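Side-chain contacts in putative NAD(P)H-flavin oxidoreductase (Streptococcus pyogenes serotype M1, PDB 2HAY), which binds flavin mononucleotide and probably catalyses NAD(P)H-dependent redox reactions of the nitroreductase type: residues B[36-41]-B[162-167]; B[87-92]-B[179-184]; B[129-134]-B[141-146]. One frame throughout, in Å; residues are numbered along the deposited sequence.

Contact 1 of 3, residues B[36-41]-B[162-167]; sequences ALILDA and LGIDTC
I38, within helix 32-43, and L162, just ahead of the turn into strand 165-169, bring their backbones to a CA-CA distance of 9.2 Å, too wide for main-chain bonding and a gap bridged by aliphatic side chains alone. I38 and I164 point at each other tip to tip, with CD1 of I38 3.8 Å from CD1 of I164. In I38, CG1 lies anti to the carbonyl carbon (chi1 -70°) and the chain runs on extended, which carries CD1 out to I164. L162 uses a single branch against the helix: its CD1 is 4.3 Å from CG1 of I38 and equally far from CD2 of L37, so one methyl serves two successive helical residues. After L162 the chain turns at G163, whose positive phi belongs to a Schellman motif, and I164 thereby faces the same helix. I38 also packs on M155 and L200, while H9 of the second subunit packs against L37 and L162. This is helix-to-loop packing of the nitroreductase fold, at the start of an edge strand of the chain's antiparallel sheet, and that strand goes on directly to C167, which touches the FMN.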
ATOM      1  N   ALA B  36      -9.497  -1.903 -17.705  1.00 26.07           N
ATOM      2  CA  ALA B  36      -9.144  -3.304 -17.549  1.00 26.46           C
ATOM      3  C   ALA B  36      -7.673  -3.499 -17.108  1.00 26.65           C
ATOM      4  O   ALA B  36      -7.392  -4.273 -16.191  1.00 27.58           O
ATOM      5  CB  ALA B  36      -9.445  -4.076 -18.828  1.00 25.89           C
ATOM      6  N   LEU B  37      -6.744  -2.796 -17.747  1.00 26.60           N
ATOM      7  CA  LEU B  37      -5.335  -2.853 -17.362  1.00 25.92           C
ATOM      8  C   LEU B  37      -5.123  -2.373 -15.937  1.00 25.52           C
ATOM      9  O   LEU B  37      -4.379  -3.006 -15.195  1.00 26.75           O
ATOM     10  CB  LEU B  37      -4.456  -2.062 -18.326  1.00 25.80           C
ATOM     11  CG  LEU B  37      -2.939  -2.162 -18.143  1.00 25.70           C
ATOM     12  CD1 LEU B  37      -2.447  -3.610 -18.218  1.00 24.12           C
ATOM     13  CD2 LEU B  37      -2.285  -1.329 -19.245  1.00 27.30           C
ATOM     14  N   ILE B  38      -5.785  -1.291 -15.552  1.00 24.54           N
ATOM     15  CA  ILE B  38      -5.677  -0.771 -14.195  1.00 24.83           C
ATOM     16  C   ILE B  38      -6.169  -1.786 -13.148  1.00 25.33           C
ATOM     17  O   ILE B  38      -5.531  -1.979 -12.098  1.00 24.68           O
ATOM     18  CB  ILE B  38      -6.430   0.595 -14.035  1.00 24.96           C
ATOM     19  CG1 ILE B  38      -5.707   1.723 -14.803  1.00 24.20           C
ATOM     20  CG2 ILE B  38      -6.568   0.976 -12.528  1.00 24.67           C
ATOM     21  CD1 ILE B  38      -6.570   3.031 -14.989  1.00 23.51           C
ATOM     22  N   LEU B  39      -7.284  -2.451 -13.456  1.00 25.39           N
ATOM     23  CA  LEU B  39      -7.836  -3.456 -12.578  1.00 25.42           C
ATOM     24  C   LEU B  39      -6.960  -4.716 -12.530  1.00 25.58           C
ATOM     25  O   LEU B  39      -6.844  -5.357 -11.489  1.00 25.95           O
ATOM     26  CB  LEU B  39      -9.267  -3.787 -12.985  1.00 25.64           C
ATOM     27  CG  LEU B  39     -10.315  -2.745 -12.613  1.00 25.09           C
ATOM     28  CD1 LEU B  39     -11.603  -3.124 -13.329  1.00 25.33           C
ATOM     29  CD2 LEU B  39     -10.521  -2.734 -11.101  1.00 28.32           C
ATOM     30  N   ASP B  40      -6.355  -5.065 -13.664  1.00 26.47           N
ATOM     31  CA  ASP B  40      -5.367  -6.152 -13.738  1.00 26.53           C
ATOM     32  C   ASP B  40      -4.172  -5.868 -12.832  1.00 26.18           C
ATOM     33  O   ASP B  40      -3.643  -6.789 -12.231  1.00 26.46           O
ATOM     34  CB  ASP B  40      -4.887  -6.328 -15.160  1.00 26.91           C
ATOM     35  CG  ASP B  40      -5.731  -7.333 -15.948  1.00 30.14           C
ATOM     36  OD1 ASP B  40      -5.396  -7.558 -17.123  1.00 31.96           O
ATOM     37  OD2 ASP B  40      -6.714  -7.902 -15.409  1.00 30.31           O
ATOM     38  N   ALA B  41      -3.801  -4.590 -12.692  1.00 25.25           N
ATOM     39  CA  ALA B  41      -2.715  -4.173 -11.799  1.00 25.88           C
ATOM     40  C   ALA B  41      -3.034  -4.469 -10.327  1.00 25.61           C
ATOM     41  O   ALA B  41      -2.170  -4.925  -9.573  1.00 25.78           O
ATOM     42  CB  ALA B  41      -2.375  -2.665 -12.002  1.00 24.60           C
ATOM     43  N   LEU B 162      -0.457   5.642 -18.154  1.00 26.58           N
ATOM     44  CA  LEU B 162      -1.475   5.753 -19.164  1.00 26.88           C
ATOM     45  C   LEU B 162      -1.938   7.206 -19.376  1.00 26.67           C
ATOM     46  O   LEU B 162      -2.676   7.490 -20.313  1.00 27.38           O
ATOM     47  CB  LEU B 162      -2.649   4.851 -18.767  1.00 26.31           C
ATOM     48  CG  LEU B 162      -2.431   3.341 -18.953  1.00 26.94           C
ATOM     49  CD1 LEU B 162      -3.684   2.611 -18.470  1.00 23.39           C
ATOM     50  CD2 LEU B 162      -2.109   2.980 -20.438  1.00 24.60           C
ATOM     51  N   GLY B 163      -1.492   8.123 -18.526  1.00 26.05           N
ATOM     52  CA  GLY B 163      -1.954   9.517 -18.588  1.00 24.70           C
ATOM     53  C   GLY B 163      -3.278   9.752 -17.898  1.00 25.36           C
ATOM     54  O   GLY B 163      -3.895  10.787 -18.075  1.00 24.87           O
ATOM     55  N   ILE B 164      -3.708   8.778 -17.091  1.00 26.03           N
ATOM     56  CA  ILE B 164      -4.971   8.839 -16.388  1.00 25.93           C
ATOM     57  C   ILE B 164      -4.690   9.406 -14.995  1.00 26.37           C
ATOM     58  O   ILE B 164      -3.802   8.930 -14.288  1.00 25.07           O
ATOM     59  CB  ILE B 164      -5.641   7.435 -16.329  1.00 25.50           C
ATOM     60  CG1 ILE B 164      -6.051   7.003 -17.741  1.00 23.70           C
ATOM     61  CG2 ILE B 164      -6.819   7.406 -15.334  1.00 25.52           C
ATOM     62  CD1 ILE B 164      -6.463   5.539 -17.833  1.00 22.83           C
ATOM     63  N   ASP B 165      -5.425  10.459 -14.654  1.00 26.45           N
ATOM     64  CA  ASP B 165      -5.384  11.043 -13.340  1.00 27.31           C
ATOM     65  C   ASP B 165      -6.196  10.257 -12.296  1.00 27.84           C
ATOM     66  O   ASP B 165      -7.171   9.560 -12.591  1.00 27.42           O
ATOM     67  CB  ASP B 165      -5.845  12.486 -13.389  1.00 27.33           C
ATOM     68  CG  ASP B 165      -4.810  13.379 -14.013  1.00 28.21           C
ATOM     69  OD1 ASP B 165      -3.684  13.438 -13.471  1.00 29.72           O
ATOM     70  OD2 ASP B 165      -5.094  13.964 -15.064  1.00 28.00           O
ATOM     71  N   THR B 166      -5.793  10.439 -11.053  1.00 28.43           N
ATOM     72  CA  THR B 166      -6.220   9.571 -10.015  1.00 29.48           C
ATOM     73  C   THR B 166      -6.330  10.402  -8.740  1.00 29.09           C
ATOM     74  O   THR B 166      -5.823  11.538  -8.694  1.00 29.46           O
ATOM     75  CB  THR B 166      -5.127   8.472  -9.958  1.00 30.44           C
ATOM     76  OG1 THR B 166      -5.697   7.187 -10.217  1.00 34.13           O
ATOM     77  CG2 THR B 166      -4.332   8.527  -8.736  1.00 28.54           C
ATOM     78  N   CYS B 167      -7.032   9.870  -7.736  1.00 28.96           N
ATOM     79  CA  CYS B 167      -7.003  10.403  -6.365  1.00 28.24           C
ATOM     80  C   CYS B 167      -7.306   9.290  -5.354  1.00 28.03           C
ATOM     81  O   CYS B 167      -8.373   8.658  -5.421  1.00 27.15           O
ATOM     82  CB  CYS B 167      -8.010  11.544  -6.190  1.00 28.07           C
ATOM     83  SG  CYS B 167      -7.817  12.515  -4.645  1.00 29.91           S
TER

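Contact 2 of 3, residues B[87-92]-B[179-184]; sequences LLIAEK and HILAKH
L181 meets L87 and I89, and so sets segment 179-184 of helix 174-183 against strand 84-91. The CA atoms stay well apart, 10.1 Å for L87 and L181, and the interface holds no hydrogen bond, being purely aliphatic. Along the helical segment, H179 comes first, and its ND1 is bonded to the carbonyl O of D175 one turn earlier; I180 packs on F71 rather than on the strand segment. L181 then points at the sheet. Its CG stands anti to the carbonyl carbon (chi1 -65°), which sends the isopropyl fork outward to meet L87 tip to tip. Both branches of the fork close on one methyl: CD1 of L87 is 3.8 Å from CD2 of L181 and 3.9 Å from CD1 of L181. The CD1 branch also leans toward I89, whose CD1 it approaches more loosely, at 4.5 Å; a bend in the I89 chain (chi2 -53°) sets that methyl. I187, in the loop beyond the helix, touches both I89 and L181.

This is packing of helices on an antiparallel sheet, in the alpha+beta nitroreductase fold. L87 and I89 lie on one face of the strand and receive helix 174-183, whereas L88 and A90, on the other face, rest against helix 137-162, so the sheet is sandwiched between helices. The site lies away from the cofactor, with the side chain of L87 about 12 Å from a bound FMN.

K183 and H184 both engage E67, K183 by a salt bridge from NZ to OE2 and H184 by a hydrogen bond between NE2 and OE1. At H184 the chain leaves helical angles, and its backbone N is still bonded to O of I180 at 3.1 Å.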
ATOM      1  N   LEU B  87     -13.921   1.143  -5.461  1.00 27.81           N
ATOM      2  CA  LEU B  87     -13.934   0.848  -4.034  1.00 27.30           C
ATOM      3  C   LEU B  87     -12.976  -0.280  -3.753  1.00 26.34           C
ATOM      4  O   LEU B  87     -13.077  -1.327  -4.383  1.00 26.53           O
ATOM      5  CB  LEU B  87     -15.356   0.434  -3.570  1.00 26.61           C
ATOM      6  CG  LEU B  87     -16.515   1.307  -4.038  1.00 27.34           C
ATOM      7  CD1 LEU B  87     -17.830   0.699  -3.547  1.00 26.68           C
ATOM      8  CD2 LEU B  87     -16.363   2.745  -3.541  1.00 25.59           C
ATOM      9  N   LEU B  88     -12.062  -0.062  -2.805  1.00 25.93           N
ATOM     10  CA  LEU B  88     -11.094  -1.100  -2.389  1.00 26.09           C
ATOM     11  C   LEU B  88     -11.643  -1.729  -1.121  1.00 25.80           C
ATOM     12  O   LEU B  88     -11.843  -1.048  -0.110  1.00 25.74           O
ATOM     13  CB  LEU B  88      -9.698  -0.510  -2.160  1.00 24.41           C
ATOM     14  CG  LEU B  88      -8.973   0.023  -3.394  1.00 24.51           C
ATOM     15  CD1 LEU B  88      -9.484   1.436  -3.820  1.00 21.13           C
ATOM     16  CD2 LEU B  88      -7.487   0.029  -3.130  1.00 21.72           C
ATOM     17  N   ILE B  89     -11.965  -3.017  -1.207  1.00 26.36           N
ATOM     18  CA  ILE B  89     -12.643  -3.744  -0.124  1.00 25.77           C
ATOM     19  C   ILE B  89     -11.676  -4.759   0.473  1.00 26.14           C
ATOM     20  O   ILE B  89     -10.993  -5.485  -0.285  1.00 26.07           O
ATOM     21  CB  ILE B  89     -13.917  -4.489  -0.660  1.00 26.70           C
ATOM     22  CG1 ILE B  89     -14.836  -3.583  -1.495  1.00 26.28           C
ATOM     23  CG2 ILE B  89     -14.685  -5.234   0.468  1.00 26.00           C
ATOM     24  CD1 ILE B  89     -15.258  -2.280  -0.844  1.00 28.11           C
ATOM     25  N   ALA B  90     -11.577  -4.801   1.808  1.00 25.70           N
ATOM     26  CA  ALA B  90     -10.740  -5.823   2.470  1.00 25.34           C
ATOM     27  C   ALA B  90     -11.554  -6.856   3.289  1.00 26.02           C
ATOM     28  O   ALA B  90     -12.600  -6.515   3.867  1.00 24.53           O
ATOM     29  CB  ALA B  90      -9.687  -5.167   3.334  1.00 24.98           C
ATOM     30  N   GLU B  91     -11.052  -8.098   3.358  1.00 26.06           N
ATOM     31  CA  GLU B  91     -11.708  -9.186   4.121  1.00 27.99           C
ATOM     32  C   GLU B  91     -11.563  -9.006   5.639  1.00 26.47           C
ATOM     33  O   GLU B  91     -10.494  -8.614   6.112  1.00 26.22           O
ATOM     34  CB  GLU B  91     -11.076 -10.522   3.768  1.00 28.04           C
ATOM     35  CG  GLU B  91     -11.844 -11.341   2.799  1.00 32.21           C
ATOM     36  CD  GLU B  91     -11.069 -12.565   2.252  1.00 33.63           C
ATOM     37  OE1 GLU B  91     -10.232 -13.144   2.979  1.00 40.57           O
ATOM     38  OE2 GLU B  91     -11.312 -12.950   1.075  1.00 39.32           O
ATOM     39  N   LYS B  92     -12.622  -9.315   6.382  1.00 24.65           N
ATOM     40  CA  LYS B  92     -12.568  -9.349   7.847  1.00 25.00           C
ATOM     41  C   LYS B  92     -12.250 -10.750   8.306  1.00 24.69           C
ATOM     42  O   LYS B  92     -12.426 -11.716   7.559  1.00 23.89           O
ATOM     43  CB  LYS B  92     -13.924  -8.936   8.453  1.00 24.87           C
ATOM     44  CG  LYS B  92     -14.308  -7.481   8.145  1.00 24.85           C
ATOM     45  CD  LYS B  92     -15.656  -7.153   8.760  1.00 26.76           C
ATOM     46  CE  LYS B  92     -15.910  -5.630   8.789  1.00 27.39           C
ATOM     47  NZ  LYS B  92     -17.330  -5.358   9.213  1.00 30.49           N
ATOM     48  N   HIS B 179     -22.286   1.034   5.758  1.00 25.40           N
ATOM     49  CA  HIS B 179     -23.693   0.746   5.856  1.00 26.18           C
ATOM     50  C   HIS B 179     -24.467   1.047   4.588  1.00 25.94           C
ATOM     51  O   HIS B 179     -25.436   0.344   4.293  1.00 26.09           O
ATOM     52  CB  HIS B 179     -24.310   1.346   7.123  1.00 26.55           C
ATOM     53  CG  HIS B 179     -23.915   0.588   8.353  1.00 27.95           C
ATOM     54  ND1 HIS B 179     -22.686   0.744   8.956  1.00 28.22           N
ATOM     55  CD2 HIS B 179     -24.559  -0.373   9.055  1.00 28.77           C
ATOM     56  CE1 HIS B 179     -22.591  -0.076   9.983  1.00 28.61           C
ATOM     57  NE2 HIS B 179     -23.719  -0.754  10.075  1.00 30.49           N
ATOM     58  N   ILE B 180     -24.025   2.040   3.821  1.00 25.47           N
ATOM     59  CA  ILE B 180     -24.673   2.340   2.543  1.00 25.71           C
ATOM     60  C   ILE B 180     -24.394   1.205   1.573  1.00 25.28           C
ATOM     61  O   ILE B 180     -25.289   0.766   0.868  1.00 25.29           O
ATOM     62  CB  ILE B 180     -24.220   3.712   1.967  1.00 26.71           C
ATOM     63  CG1 ILE B 180     -24.808   4.857   2.793  1.00 26.97           C
ATOM     64  CG2 ILE B 180     -24.598   3.880   0.471  1.00 26.31           C
ATOM     65  CD1 ILE B 180     -23.980   6.148   2.670  1.00 28.25           C
ATOM     66  N   LEU B 181     -23.157   0.708   1.581  1.00 25.32           N
ATOM     67  CA  LEU B 181     -22.736  -0.357   0.677  1.00 25.98           C
ATOM     68  C   LEU B 181     -23.403  -1.680   0.998  1.00 26.30           C
ATOM     69  O   LEU B 181     -23.830  -2.387   0.093  1.00 26.07           O
ATOM     70  CB  LEU B 181     -21.217  -0.537   0.677  1.00 25.29           C
ATOM     71  CG  LEU B 181     -20.350   0.606   0.148  1.00 26.34           C
ATOM     72  CD1 LEU B 181     -18.869   0.176   0.128  1.00 24.44           C
ATOM     73  CD2 LEU B 181     -20.828   1.056  -1.212  1.00 23.99           C
ATOM     74  N   ALA B 182     -23.486  -2.013   2.280  1.00 26.65           N
ATOM     75  CA  ALA B 182     -24.235  -3.211   2.692  1.00 27.73           C
ATOM     76  C   ALA B 182     -25.723  -3.096   2.342  1.00 28.48           C
ATOM     77  O   ALA B 182     -26.328  -4.053   1.867  1.00 28.68           O
ATOM     78  CB  ALA B 182     -24.044  -3.481   4.165  1.00 27.02           C
ATOM     79  N   LYS B 183     -26.295  -1.912   2.556  1.00 29.30           N
ATOM     80  CA  LYS B 183     -27.709  -1.679   2.290  1.00 30.06           C
ATOM     81  C   LYS B 183     -28.010  -1.982   0.805  1.00 30.04           C
ATOM     82  O   LYS B 183     -29.033  -2.578   0.479  1.00 29.01           O
ATOM     83  CB  LYS B 183     -28.072  -0.241   2.674  1.00 30.28           C
ATOM     84  CG  LYS B 183     -29.501   0.179   2.356  1.00 32.86           C
ATOM     85  CD  LYS B 183     -29.530   1.531   1.643  1.00 36.27           C
ATOM     86  CE  LYS B 183     -29.563   2.697   2.595  1.00 38.08           C
ATOM     87  NZ  LYS B 183     -30.527   3.709   2.068  1.00 41.11           N
ATOM     88  N   HIS B 184     -27.074  -1.637  -0.079  1.00 30.18           N
ATOM     89  CA  HIS B 184     -27.243  -1.933  -1.499  1.00 31.01           C
ATOM     90  C   HIS B 184     -26.702  -3.297  -1.962  1.00 31.11           C
ATOM     91  O   HIS B 184     -26.659  -3.559  -3.158  1.00 31.27           O
ATOM     92  CB  HIS B 184     -26.686  -0.790  -2.361  1.00 31.02           C
ATOM     93  CG  HIS B 184     -27.513   0.454  -2.304  1.00 31.44           C
ATOM     94  ND1 HIS B 184     -28.563   0.691  -3.162  1.00 34.00           N
ATOM     95  CD2 HIS B 184     -27.452   1.527  -1.482  1.00 33.59           C
ATOM     96  CE1 HIS B 184     -29.107   1.862  -2.878  1.00 33.73           C
ATOM     97  NE2 HIS B 184     -28.456   2.386  -1.855  1.00 33.01           N
TER

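Contact 3 of 3, residues B[129-134]-B[141-146]; sequences EDMDMA and FDWTAK
A pair of Met-aromatic contacts, made by the selenomethionines M131 and M133 on the indole of W143, lies at the subunit interface with the side chain of W143 about 6 Å from a bound FMN. M133 supplies the closer one. Its CE sits over one face of the five-membered ring, 3.5 Å from the centroid and 17° off the normal, in a CH-pi contact, with CD2 of W143 at 3.4 Å. SE of M133 follows obliquely and comes within 3.6 Å of CB of W143. CG of M133 lies between the backbone N and the carbonyl carbon (chi1 62°), and the extended chain beyond it crosses the W143 side chain at about a right angle and sets CE over the ring.

Segment 129-134 covers the last residues of helix 116-130 and the loop that leaves it, which packs on the long helix 137-162. M131, by contrast, is bent along its chain and approaches the ring obliquely, its SE 3.9 Å from CD1 of W143. The indole NE1 is hydrogen-bonded to OE2 of E170 of the second subunit. K146 is touched loosely by CE of M131, and its NZ forms an intersubunit salt bridge with OD1 of D142 of the second subunit.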
ATOM      1  N   GLU B 129       2.391 -13.937  17.399  0.50 29.47           N
ATOM      2  CA  GLU B 129       3.670 -13.482  17.946  0.50 29.66           C
ATOM      3  C   GLU B 129       4.371 -12.388  17.125  0.50 29.68           C
ATOM      4  O   GLU B 129       4.768 -11.370  17.686  0.50 29.68           O
ATOM      5  CB  GLU B 129       4.579 -14.687  18.223  0.50 29.64           C
ATOM      6  CG  GLU B 129       3.991 -15.622  19.306  0.50 29.93           C
ATOM      7  CD  GLU B 129       4.118 -17.096  18.966  0.50 31.06           C
ATOM      8  OE1 GLU B 129       5.266 -17.537  18.706  0.50 29.77           O
ATOM      9  OE2 GLU B 129       3.068 -17.805  18.967  0.50 29.44           O
ATOM     10  N   ASP B 130       4.492 -12.582  15.812  1.00 29.65           N
ATOM     11  CA  ASP B 130       5.147 -11.600  14.910  1.00 29.93           C
ATOM     12  C   ASP B 130       4.374 -10.299  14.786  1.00 30.93           C
ATOM     13  O   ASP B 130       4.950  -9.235  14.929  1.00 30.83           O
ATOM     14  CB  ASP B 130       5.414 -12.188  13.523  1.00 29.28           C
ATOM     15  CG  ASP B 130       6.299 -13.402  13.581  1.00 28.93           C
ATOM     16  OD1 ASP B 130       7.001 -13.547  14.577  1.00 28.05           O
ATOM     17  OD2 ASP B 130       6.292 -14.224  12.650  1.00 30.62           O
HETATM   18  N   MSE B 131       3.063 -10.403  14.557  1.00 31.83           N
HETATM   19  CA  MSE B 131       2.201  -9.231  14.314  1.00 34.32           C
HETATM   20  C   MSE B 131       1.222  -8.930  15.455  1.00 33.51           C
HETATM   21  O   MSE B 131       0.570  -7.885  15.442  1.00 32.99           O
HETATM   22  CB  MSE B 131       1.418  -9.405  13.010  1.00 32.93           C
HETATM   23  CG  MSE B 131       2.283  -9.387  11.744  1.00 34.96           C
HETATM   24 SE   MSE B 131       1.576  -8.171  10.377  0.55 41.16          SE
HETATM   25  CE  MSE B 131       1.979  -6.635  11.475  1.00 35.99           C
ATOM     26  N   ASP B 132       1.119  -9.848  16.424  1.00 33.27           N
ATOM     27  CA  ASP B 132       0.268  -9.661  17.614  1.00 33.55           C
ATOM     28  C   ASP B 132      -1.174  -9.252  17.253  1.00 32.70           C
ATOM     29  O   ASP B 132      -1.645  -8.178  17.638  1.00 32.94           O
ATOM     30  CB  ASP B 132       0.929  -8.639  18.566  1.00 34.52           C
ATOM     31  CG  ASP B 132       0.225  -8.539  19.926  1.00 37.92           C
ATOM     32  OD1 ASP B 132      -0.301  -9.560  20.427  1.00 40.21           O
ATOM     33  OD2 ASP B 132       0.218  -7.425  20.496  1.00 42.19           O
HETATM   34  N   MSE B 133      -1.872 -10.101  16.490  1.00 31.34           N
HETATM   35  CA  MSE B 133      -3.184  -9.738  15.963  1.00 29.68           C
HETATM   36  C   MSE B 133      -4.192 -10.905  15.854  1.00 29.23           C
HETATM   37  O   MSE B 133      -5.335 -10.678  15.554  1.00 29.91           O
HETATM   38  CB  MSE B 133      -3.033  -9.039  14.595  1.00 29.47           C
HETATM   39  CG  MSE B 133      -2.393  -9.929  13.533  1.00 28.33           C
HETATM   40 SE   MSE B 133      -2.305  -9.073  11.774  0.65 28.73          SE
HETATM   41  CE  MSE B 133      -1.742 -10.578  10.748  1.00 26.82           C
ATOM     42  N   ALA B 134      -3.758 -12.139  16.078  1.00 28.26           N
ATOM     43  CA  ALA B 134      -4.638 -13.295  15.980  1.00 27.78           C
ATOM     44  C   ALA B 134      -5.992 -13.077  16.650  1.00 28.11           C
ATOM     45  O   ALA B 134      -6.996 -13.554  16.145  1.00 27.61           O
ATOM     46  CB  ALA B 134      -3.968 -14.528  16.587  1.00 27.15           C
ATOM     47  N   PHE B 141      -8.338  -6.859  10.343  1.00 26.86           N
ATOM     48  CA  PHE B 141      -8.930  -6.122   9.250  1.00 26.90           C
ATOM     49  C   PHE B 141      -7.939  -5.118   8.709  1.00 27.01           C
ATOM     50  O   PHE B 141      -7.797  -4.971   7.478  1.00 27.34           O
ATOM     51  CB  PHE B 141     -10.244  -5.413   9.659  1.00 26.77           C
ATOM     52  CG  PHE B 141     -10.777  -4.540   8.568  1.00 27.78           C
ATOM     53  CD1 PHE B 141     -11.403  -5.117   7.447  1.00 24.53           C
ATOM     54  CD2 PHE B 141     -10.558  -3.159   8.594  1.00 29.70           C
ATOM     55  CE1 PHE B 141     -11.823  -4.355   6.402  1.00 24.43           C
ATOM     56  CE2 PHE B 141     -10.996  -2.355   7.525  1.00 31.35           C
ATOM     57  CZ  PHE B 141     -11.644  -2.959   6.429  1.00 28.10           C
ATOM     58  N   ASP B 142      -7.271  -4.395   9.616  1.00 26.80           N
ATOM     59  CA  ASP B 142      -6.308  -3.372   9.206  1.00 25.90           C
ATOM     60  C   ASP B 142      -5.148  -4.039   8.460  1.00 26.37           C
ATOM     61  O   ASP B 142      -4.612  -3.478   7.508  1.00 26.83           O
ATOM     62  CB  ASP B 142      -5.854  -2.531  10.403  1.00 26.25           C
ATOM     63  CG  ASP B 142      -6.828  -1.392  10.727  1.00 26.32           C
ATOM     64  OD1 ASP B 142      -7.563  -0.934   9.827  1.00 25.17           O
ATOM     65  OD2 ASP B 142      -6.848  -0.908  11.876  1.00 26.04           O
ATOM     66  N   TRP B 143      -4.825  -5.280   8.830  1.00 25.04           N
ATOM     67  CA  TRP B 143      -3.842  -6.036   8.090  1.00 24.29           C
ATOM     68  C   TRP B 143      -4.234  -6.373   6.651  1.00 24.89           C
ATOM     69  O   TRP B 143      -3.428  -6.178   5.724  1.00 25.89           O
ATOM     70  CB  TRP B 143      -3.473  -7.291   8.863  1.00 24.27           C
ATOM     71  CG  TRP B 143      -2.566  -8.218   8.142  1.00 25.38           C
ATOM     72  CD1 TRP B 143      -1.263  -7.988   7.774  1.00 24.09           C
ATOM     73  CD2 TRP B 143      -2.882  -9.550   7.704  1.00 24.10           C
ATOM     74  NE1 TRP B 143      -0.739  -9.105   7.162  1.00 22.82           N
ATOM     75  CE2 TRP B 143      -1.706 -10.078   7.097  1.00 26.00           C
ATOM     76  CE3 TRP B 143      -4.030 -10.355   7.786  1.00 24.08           C
ATOM     77  CZ2 TRP B 143      -1.652 -11.380   6.548  1.00 22.87           C
ATOM     78  CZ3 TRP B 143      -3.978 -11.650   7.247  1.00 24.82           C
ATOM     79  CH2 TRP B 143      -2.787 -12.146   6.630  1.00 24.25           C
ATOM     80  N   THR B 144      -5.448  -6.872   6.427  1.00 23.97           N
ATOM     81  CA  THR B 144      -5.885  -7.050   5.040  1.00 23.65           C
ATOM     82  C   THR B 144      -6.054  -5.726   4.299  1.00 24.03           C
ATOM     83  O   THR B 144      -5.745  -5.634   3.083  1.00 22.75           O
ATOM     84  CB  THR B 144      -7.172  -7.909   4.915  1.00 23.01           C
ATOM     85  OG1 THR B 144      -8.222  -7.284   5.665  1.00 23.80           O
ATOM     86  CG2 THR B 144      -6.922  -9.292   5.482  1.00 19.76           C
ATOM     87  N   ALA B 145      -6.560  -4.708   5.016  1.00 25.34           N
ATOM     88  CA  ALA B 145      -6.677  -3.365   4.446  1.00 25.59           C
ATOM     89  C   ALA B 145      -5.303  -2.852   3.966  1.00 26.98           C
ATOM     90  O   ALA B 145      -5.213  -2.252   2.870  1.00 28.43           O
ATOM     91  CB  ALA B 145      -7.350  -2.393   5.415  1.00 24.40           C
ATOM     92  N   LYS B 146      -4.233  -3.137   4.723  1.00 27.44           N
ATOM     93  CA  LYS B 146      -2.865  -2.756   4.294  1.00 26.83           C
ATOM     94  C   LYS B 146      -2.526  -3.314   2.937  1.00 27.32           C
ATOM     95  O   LYS B 146      -1.930  -2.603   2.108  1.00 27.35           O
ATOM     96  CB  LYS B 146      -1.795  -3.220   5.264  1.00 27.00           C
ATOM     97  CG  LYS B 146      -1.738  -2.456   6.576  1.00 27.07           C
ATOM     98  CD  LYS B 146      -0.770  -3.089   7.541  1.00 23.51           C
ATOM     99  CE  LYS B 146      -0.843  -2.385   8.874  1.00 25.50           C
ATOM    100  NZ  LYS B 146       0.059  -3.024   9.880  1.00 26.92           N
TER

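In the fold
From the N terminus, helix 32-43 supplies the first half of contact 1, and strand 84-91 then opens contact 2. Contact 3 is local: helix 116-130 runs out and the chain folds back at once onto helix 137-162, closing a short loop nested inside the loops of both other contacts. Contact 1 is completed at 162-167 and contact 2 at 179-184, so these two long loops cross. Contacts 1 and 2 both reach the one antiparallel sheet without touching. Contacts 2 and 3 do touch, with O of E91 2.7 Å from OG1 of T144 in a probable hydrogen bond. Contacts 1 and 3, on opposite sides of the chain's centre, both reach the second subunit.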